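Local coordinates for protein alpha-L-arabinofuranosidase B (Aspergillus kawachii, PDB 6SXT) that hydrolyses terminal non-reducing alpha-L-arabinofuranoside residues from arabinoxylan, arabinan and arabinogalactan side chains, using a catalytic domain joined to an arabinose-binding domain, at residues 221-225 / 226-230; 398-401 / 402-405. All coordinates share one frame; numbering follows the deposited sequence.

Contact 1: residues 221-225 / 226-230; sequences PSISY and RFVTA. With ACT (acetate ion), chain H.
Ile223 and Val228, five residues apart, meet through their CG2 methyls at 4.0 Å where the loop turns into strand 227-235. Both are buried, where branched apolar side chains suit the packing, and they cross at about a right angle. Val228 chi1 of 60° sets CG1 between the backbone N and the carbonyl carbon and leaves CG2 anti to N, facing Ile223 and also the rim of the Tyr225 ring, near its plane, with Tyr225 CD2 4.3 Å from Val228 CG2. The CB of Arg226, at the bend, points away from residues 221-225 yet brushes the carbonyl carbon of Tyr225; CG lies anti to the backbone N, and a kink at chi2 (58°) swings the chain round so that CD comes near the acetate. NE then donates to acetate OXT at 2.9 Å, nearly straight at 170°, while NH2 reaches acetate O at 2.9 Å. This paired bond along the guanidinium edge suits arginine, whose flat tip offers two N-H groups to one carboxylate. NH1 rests 3.5 Å above one face of the Phe227 ring, offset toward its rim, and hydrogen-bonds Tyr291 OH. The acetate probably comes from the crystallisation liquor. Around this bend, Ile223 and Val228 both pack on Ile200 of strand 199-203, whereas Arg226 and Phe227 touch Val319 of strand 317-319; strand 227-235 itself runs antiparallel between strands 145-152 and 238-245.

Contact 2: residues 398-401 / 402-405; sequences IRHY and NFEL. With PEG (di(hydroxyethyl)ether), chain U.
His400 ND1 and the backbone N of Phe403 both bond O4 of a di(hydroxyethyl)ether molecule, at 2.7 and 2.8 Å, while Asn402 N binds its ether oxygen O2 at 2.9 Å. The hydroxyl oxygen O4 lies at the edge of the imidazole, near its plane, and PEG C4 sits over one face of the Phe403 ring. PEG C1 lies over a face of the Tyr401 ring, beside which the Asn402 amide runs, its plane turned 64° away. A type I' turn from Tyr401 to Glu404 presents these N-H groups; both central residues, Asn402 and Phe403, take left-handed backbone angles, which asparagine tolerates well. Two bonds close the hairpin: Tyr401 N to Glu404 O (2.9 Å) and Glu404 N to Tyr401 O (3.0 Å). Leu405 CD2 packs against His400 CB at 3.7 Å; chi1 of 65° sets His400 CG between the backbone N and the carbonyl carbon, and NE2 to Ser439 OG and ND1 to O4 together hold the ring's rotation. Arg399 forms a salt bridge with substrate-binding Asp419, and its NE bonds His400 O. Because His400, Asn402 and Phe403 bind substrate, the ether probably imitates a sugar: N-H and imidazole groups meet its oxygens, an aromatic face its carbons.

Contact 1 comes first along the chain, in the catalytic region, and contact 2 follows in the arabinose-binding region; their centres lie 30 Å apart, with nearest atoms about 17 Å from each other, and they do not touch. They share no sheet. The 221-225 / 226-230 bend leads into a strand of the large antiparallel sheet of the concanavalin-clan catalytic domain, away from the annotated sites. Residues 398-405 instead form the tip of the two-stranded hairpin 396-401 / 404-409 in the beta-trefoil, at a substrate-binding site. Together they mark the enzyme's two-domain division, in which the arabinose-binding domain offers carbohydrate sites additional to those of the catalytic centre.

Contact 1: residues 221-225 / 226-230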
loop_
_atom_site.group_PDB
_atom_site.type_symbol
_atom_site.label_atom_id
_atom_site.label_comp_id
_atom_site.label_asym_id
_atom_site.label_seq_id
_atom_site.Cartn_x
_atom_site.Cartn_y
_atom_site.Cartn_z
ATOM N N PRO A 221 7.390 -12.719 -17.046
ATOM C CA PRO A 221 8.184 -13.249 -15.941
ATOM C C PRO A 221 7.692 -12.865 -14.556
ATOM O O PRO A 221 6.969 -11.863 -14.393
ATOM C CB PRO A 221 9.548 -12.579 -16.187
ATOM C CG PRO A 221 9.154 -11.233 -16.752
ATOM C CD PRO A 221 7.974 -11.520 -17.659
ATOM N N SER A 222 8.096 -13.621 -13.539
ATOM C CA SER A 222 7.969 -13.214 -12.123
ATOM C C SER A 222 8.767 -11.931 -11.910
ATOM O O SER A 222 9.905 -11.844 -12.403
ATOM C CB SER A 222 8.452 -14.262 -11.164
ATOM O OG SER A 222 7.588 -15.395 -11.165
ATOM N N ILE A 223 8.197 -11.003 -11.152
ATOM C CA ILE A 223 8.880 -9.727 -10.797
ATOM C C ILE A 223 9.749 -9.947 -9.557
ATOM O O ILE A 223 9.239 -10.384 -8.556
ATOM C CB ILE A 223 7.807 -8.669 -10.508
ATOM C CG1 ILE A 223 6.989 -8.400 -11.790
ATOM C CG2 ILE A 223 8.434 -7.388 -9.922
ATOM C CD1 ILE A 223 7.793 -8.187 -13.032
ATOM N N SER A 224 11.029 -9.661 -9.651
ATOM C CA SER A 224 11.927 -9.699 -8.476
ATOM C C SER A 224 12.634 -8.350 -8.392
ATOM O O SER A 224 13.884 -8.381 -8.208
ATOM C CB SER A 224 12.909 -10.840 -8.532
ATOM O OG SER A 224 13.445 -10.948 -9.840
ATOM N N TYR A 225 11.861 -7.257 -8.551
ATOM C CA TYR A 225 12.375 -5.924 -8.182
ATOM C C TYR A 225 11.607 -5.327 -7.034
ATOM O O TYR A 225 10.380 -5.304 -6.953
ATOM C CB TYR A 225 12.327 -4.989 -9.369
ATOM C CG TYR A 225 12.854 -5.550 -10.661
ATOM C CD1 TYR A 225 14.110 -6.087 -10.793
ATOM C CD2 TYR A 225 12.005 -5.507 -11.739
ATOM C CE1 TYR A 225 14.518 -6.582 -12.037
ATOM C CE2 TYR A 225 12.405 -5.956 -12.978
ATOM C CZ TYR A 225 13.666 -6.480 -13.118
ATOM O OH TYR A 225 13.914 -6.910 -14.406
ATOM N N ARG A 226 12.353 -4.717 -6.112
ATOM C CA ARG A 226 11.741 -3.982 -5.010
ATOM C C ARG A 226 10.938 -2.779 -5.527
ATOM O O ARG A 226 9.873 -2.488 -4.968
ATOM C CB ARG A 226 12.801 -3.549 -4.003
ATOM C CG ARG A 226 12.239 -2.682 -2.894
ATOM C CD ARG A 226 11.122 -3.323 -2.093
ATOM N NE ARG A 226 10.644 -2.535 -0.974
ATOM C CZ ARG A 226 9.898 -1.426 -1.087
ATOM N NH1 ARG A 226 9.520 -1.021 -2.301
ATOM N NH2 ARG A 226 9.604 -0.727 0.001
ATOM N N PHE A 227 11.420 -2.081 -6.514
ATOM C CA PHE A 227 10.683 -1.013 -7.200
ATOM C C PHE A 227 10.521 -1.460 -8.647
ATOM O O PHE A 227 11.538 -1.676 -9.367
ATOM C CB PHE A 227 11.417 0.321 -7.131
ATOM C CG PHE A 227 11.584 0.807 -5.725
ATOM C CD1 PHE A 227 10.582 1.528 -5.101
ATOM C CD2 PHE A 227 12.780 0.610 -5.062
ATOM C CE1 PHE A 227 10.743 1.942 -3.786
ATOM C CE2 PHE A 227 12.964 1.071 -3.770
ATOM C CZ PHE A 227 11.938 1.720 -3.138
ATOM N N VAL A 228 9.281 -1.626 -9.080
ATOM C CA VAL A 228 8.976 -2.102 -10.440
ATOM C C VAL A 228 8.305 -1.000 -11.219
ATOM O O VAL A 228 7.356 -0.367 -10.716
ATOM C CB VAL A 228 8.205 -3.427 -10.439
ATOM C CG1 VAL A 228 6.901 -3.355 -9.730
ATOM C CG2 VAL A 228 8.009 -3.922 -11.874
ATOM N N THR A 229 8.772 -0.758 -12.444
ATOM C CA THR A 229 8.026 0.065 -13.408
ATOM C C THR A 229 7.148 -0.858 -14.221
ATOM O O THR A 229 7.696 -1.714 -14.920
ATOM C CB THR A 229 8.908 0.854 -14.356
ATOM O OG1 THR A 229 9.816 1.639 -13.567
ATOM C CG2 THR A 229 8.086 1.760 -15.226
ATOM N N ALA A 230 5.834 -0.682 -14.145
ATOM C CA ALA A 230 4.888 -1.425 -15.007
ATOM C C ALA A 230 4.367 -0.449 -16.030
ATOM O O ALA A 230 3.748 0.557 -15.611
ATOM C CB ALA A 230 3.779 -1.993 -14.160
HETATM C C ACT H . 11.379 -2.670 2.596
HETATM O O ACT H . 10.452 -1.627 2.658
HETATM O OXT ACT H . 11.605 -3.574 1.564
HETATM C CH3 ACT H . 12.396 -2.696 3.764
#

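Contact 2: residues 398-401 / 402-405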
loop_
_atom_site.group_PDB
_atom_site.type_symbol
_atom_site.label_atom_id
_atom_site.label_comp_id
_atom_site.label_asym_id
_atom_site.label_seq_id
_atom_site.Cartn_x
_atom_site.Cartn_y
_atom_site.Cartn_z
ATOM N N ILE A 398 3.215 -12.783 18.471
ATOM C CA ILE A 398 2.059 -11.873 18.422
ATOM C C ILE A 398 1.730 -11.618 16.943
ATOM O O ILE A 398 2.628 -11.221 16.187
ATOM C CB ILE A 398 2.332 -10.559 19.168
ATOM C CG1 ILE A 398 2.730 -10.834 20.633
ATOM C CG2 ILE A 398 1.090 -9.696 19.042
ATOM C CD1 ILE A 398 2.915 -9.601 21.481
ATOM N N ARG A 399 0.495 -11.900 16.567
ATOM C CA ARG A 399 0.010 -11.683 15.182
ATOM C C ARG A 399 -1.375 -11.093 15.280
ATOM O O ARG A 399 -2.144 -11.368 16.220
ATOM C CB ARG A 399 0.073 -12.976 14.368
ATOM C CG ARG A 399 -0.866 -14.083 14.860
ATOM C CD ARG A 399 -2.276 -14.019 14.328
ATOM N NE ARG A 399 -2.348 -14.238 12.905
ATOM C CZ ARG A 399 -2.225 -15.403 12.296
ATOM N NH1 ARG A 399 -2.172 -16.539 12.997
ATOM N NH2 ARG A 399 -2.134 -15.478 10.980
ATOM N N HIS A 400 -1.754 -10.293 14.297
ATOM C CA HIS A 400 -3.148 -9.851 14.221
ATOM C C HIS A 400 -3.970 -10.829 13.378
ATOM O O HIS A 400 -3.469 -11.422 12.391
ATOM C CB HIS A 400 -3.247 -8.376 13.778
ATOM C CG HIS A 400 -2.767 -8.078 12.390
ATOM N ND1 HIS A 400 -3.569 -8.296 11.294
ATOM C CD2 HIS A 400 -1.638 -7.485 11.979
ATOM C CE1 HIS A 400 -2.912 -7.866 10.223
ATOM N NE2 HIS A 400 -1.697 -7.409 10.616
ATOM N N TYR A 401 -5.240 -10.941 13.734
ATOM C CA TYR A 401 -6.220 -11.826 13.089
ATOM C C TYR A 401 -7.595 -11.274 13.403
ATOM O O TYR A 401 -7.971 -11.117 14.585
ATOM C CB TYR A 401 -6.075 -13.256 13.647
ATOM C CG TYR A 401 -6.889 -14.229 12.858
ATOM C CD1 TYR A 401 -8.220 -14.443 13.136
ATOM C CD2 TYR A 401 -6.309 -14.892 11.797
ATOM C CE1 TYR A 401 -8.958 -15.336 12.371
ATOM C CE2 TYR A 401 -7.032 -15.785 11.030
ATOM C CZ TYR A 401 -8.358 -15.999 11.332
ATOM O OH TYR A 401 -9.077 -16.856 10.567
ATOM N N ASN A 402 -8.336 -10.890 12.366
ATOM C CA ASN A 402 -9.574 -10.112 12.553
ATOM C C ASN A 402 -9.266 -8.878 13.410
ATOM O O ASN A 402 -10.113 -8.394 14.164
ATOM C CB ASN A 402 -10.692 -10.943 13.209
ATOM C CG ASN A 402 -11.364 -11.869 12.222
ATOM O OD1 ASN A 402 -11.426 -11.562 11.028
ATOM N ND2 ASN A 402 -11.816 -13.031 12.702
ATOM N N PHE A 403 -8.019 -8.373 13.327
ATOM C CA PHE A 403 -7.542 -7.157 14.025
ATOM C C PHE A 403 -7.489 -7.308 15.551
ATOM O O PHE A 403 -7.221 -6.324 16.252
ATOM C CB PHE A 403 -8.374 -5.923 13.649
ATOM C CG PHE A 403 -8.363 -5.654 12.159
ATOM C CD1 PHE A 403 -7.172 -5.613 11.452
ATOM C CD2 PHE A 403 -9.539 -5.530 11.476
ATOM C CE1 PHE A 403 -7.176 -5.383 10.077
ATOM C CE2 PHE A 403 -9.540 -5.235 10.119
ATOM C CZ PHE A 403 -8.365 -5.219 9.435
ATOM N N GLU A 404 -7.586 -8.546 16.043
ATOM C CA GLU A 404 -7.226 -8.848 17.447
ATOM C C GLU A 404 -5.807 -9.422 17.463
ATOM O O GLU A 404 -5.398 -10.157 16.527
ATOM C CB GLU A 404 -8.213 -9.846 18.069
ATOM C CG GLU A 404 -7.883 -10.074 19.546
ATOM C CD GLU A 404 -8.949 -10.856 20.311
ATOM O OE1 GLU A 404 -10.038 -11.056 19.728
ATOM O OE2 GLU A 404 -8.689 -11.200 21.515
ATOM N N LEU A 405 -5.033 -9.108 18.494
ATOM C CA LEU A 405 -3.677 -9.676 18.631
ATOM C C LEU A 405 -3.782 -11.038 19.342
ATOM O O LEU A 405 -4.334 -11.091 20.467
ATOM C CB LEU A 405 -2.724 -8.778 19.397
ATOM C CG LEU A 405 -2.545 -7.373 18.775
ATOM C CD1 LEU A 405 -1.387 -6.690 19.423
ATOM C CD2 LEU A 405 -2.353 -7.443 17.273
HETATM C C1 PEG U . -9.253 -12.601 8.830
HETATM C C2 PEG U . -7.818 -12.087 8.846
HETATM O O2 PEG U . -7.753 -10.816 9.513
HETATM C C3 PEG U . -6.631 -10.019 9.116
HETATM C C4 PEG U . -6.638 -8.756 9.885
HETATM O O4 PEG U . -6.198 -8.983 11.247
#